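Local coordinates for transcriptional regulator fur family (PDB 7DH8), which binds zinc and, as a zinc uptake regulator of the Fur family, probably controls transcription by binding regulatory DNA, at residues 140-143 / 144-148. Numbering follows the deposited sequence.
Sequences QLEA and RAKAL
Four successive i to i+4 backbone hydrogen bonds tie Gln-140 through Ala-143 to Arg-144 through Ala-147, toward the C-terminal part of helix 135-146. Arg-144 N gives its hydrogen to Gln-140 O at 2.9 Å, and Lys-146 N reaches Glu-142 O at 2.8 Å. The bonds from Ala-145 N to Leu-141 O and from Ala-147 N to Ala-143 O are both 3.0 Å. The Ala-147 bond is the least straight of the four, with an N-H...O angle of 147°. Leu-148 N then turns back to Ala-145 O, an i to i+3 bond.

Aliphatic carbons rest against the same carbonyl oxygens. With its CG beside the backbone N (chi1 -67°), Lys-146 lays that carbon 3.3 Å from Glu-142 O, then runs extended along the flank bearing Glu-142. Arg-144 likewise sets CG against Gln-140 O at 3.4 Å, but bends at chi2 and chi3, and its NH1 forms a salt bridge with Asp-134 of the second subunit.

Between the side chains of the two segments the one pair of opposite charges is a loose one: Glu-142 OE1 and Lys-146 NZ, one turn apart, stand 4.3 Å from each other, too far for a salt bridge. Leu-141 and Ala-145 find their side-chain packing beyond the two segments: Leu-141 touches Gln-155 and Leu-157 of strand 151-160 and packs on Pro-119 of the second subunit, and Ala-145 packs on Leu-121 of that subunit.

The contact is thus ordinary alpha-helical bonding, in which the main chain supplies the cohesion. The flank of Glu-142 and Lys-146 probably gains modest electrostatic stabilisation, whereas the arginine commits its charge to the dimer interface.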
loop_
_atom_site.group_PDB
_atom_site.type_symbol
_atom_site.label_atom_id
_atom_site.label_comp_id
_atom_site.label_asym_id
_atom_site.label_seq_id
_atom_site.Cartn_x
_atom_site.Cartn_y
_atom_site.Cartn_z
ATOM N N GLN A 140 3.046 -17.104 4.681
ATOM C CA GLN A 140 4.370 -17.075 4.085
ATOM C C GLN A 140 5.083 -15.776 4.403
ATOM O O GLN A 140 6.237 -15.795 4.823
ATOM C CB GLN A 140 4.305 -17.279 2.580
ATOM C CG GLN A 140 4.401 -18.788 2.240
ATOM C CD GLN A 140 4.078 -19.007 0.756
ATOM O OE1 GLN A 140 4.964 -18.980 -0.098
ATOM N NE2 GLN A 140 2.801 -19.103 0.447
ATOM N N LEU A 141 4.398 -14.628 4.238
ATOM C CA LEU A 141 5.048 -13.352 4.510
ATOM C C LEU A 141 5.335 -13.167 5.988
ATOM O O LEU A 141 6.351 -12.548 6.350
ATOM C CB LEU A 141 4.171 -12.204 3.989
ATOM C CG LEU A 141 4.143 -11.997 2.473
ATOM C CD1 LEU A 141 3.152 -10.779 2.109
ATOM C CD2 LEU A 141 5.543 -11.759 1.952
ATOM N N GLU A 142 4.497 -13.724 6.876
ATOM C CA GLU A 142 4.867 -13.741 8.289
ATOM C C GLU A 142 6.153 -14.519 8.534
ATOM O O GLU A 142 7.049 -14.046 9.255
ATOM C CB GLU A 142 3.747 -14.306 9.141
ATOM C CG GLU A 142 2.690 -13.304 9.473
ATOM C CD GLU A 142 1.591 -13.967 10.257
ATOM O OE1 GLU A 142 1.899 -14.983 10.920
ATOM O OE2 GLU A 142 0.440 -13.485 10.215
ATOM N N ALA A 143 6.247 -15.736 7.988
ATOM C CA ALA A 143 7.465 -16.534 8.152
ATOM C C ALA A 143 8.685 -15.794 7.627
ATOM O O ALA A 143 9.754 -15.855 8.235
ATOM C CB ALA A 143 7.324 -17.865 7.414
ATOM N N ARG A 144 8.557 -15.155 6.449
ATOM C CA ARG A 144 9.675 -14.391 5.910
ATOM C C ARG A 144 10.117 -13.330 6.904
ATOM O O ARG A 144 11.314 -13.151 7.155
ATOM C CB ARG A 144 9.279 -13.729 4.586
ATOM C CG ARG A 144 9.127 -14.660 3.333
ATOM C CD ARG A 144 10.408 -15.519 3.103
ATOM N NE ARG A 144 11.648 -14.708 3.019
ATOM C CZ ARG A 144 11.983 -14.060 1.904
ATOM N NH1 ARG A 144 11.185 -14.156 0.823
ATOM N NH2 ARG A 144 13.096 -13.364 1.855
ATOM N N ALA A 145 9.142 -12.597 7.460
ATOM C CA ALA A 145 9.436 -11.538 8.423
ATOM C C ALA A 145 10.112 -12.095 9.665
ATOM O O ALA A 145 11.144 -11.583 10.099
ATOM C CB ALA A 145 8.144 -10.788 8.790
ATOM N N LYS A 146 9.563 -13.186 10.232
ATOM C CA LYS A 146 10.057 -13.657 11.501
ATOM C C LYS A 146 11.445 -14.250 11.371
ATOM O O LYS A 146 12.210 -14.213 12.325
ATOM C CB LYS A 146 9.098 -14.663 12.090
ATOM C CG LYS A 146 7.785 -13.992 12.453
ATOM C CD LYS A 146 6.944 -14.924 13.317
ATOM C CE LYS A 146 5.516 -14.458 13.357
ATOM N NZ LYS A 146 4.702 -15.489 14.086
ATOM N N ALA A 147 11.796 -14.742 10.198
ATOM C CA ALA A 147 13.132 -15.311 9.983
ATOM C C ALA A 147 14.209 -14.242 9.905
ATOM O O ALA A 147 15.402 -14.575 9.979
ATOM C CB ALA A 147 13.138 -16.139 8.682
ATOM N N LEU A 148 13.824 -12.974 9.751
ATOM C CA LEU A 148 14.743 -11.849 9.906
ATOM C C LEU A 148 14.558 -11.110 11.214
ATOM O O LEU A 148 15.028 -9.971 11.345
ATOM C CB LEU A 148 14.560 -10.847 8.758
ATOM C CG LEU A 148 14.755 -11.452 7.381
ATOM C CD1 LEU A 148 14.173 -10.531 6.326
ATOM C CD2 LEU A 148 16.252 -11.689 7.212
#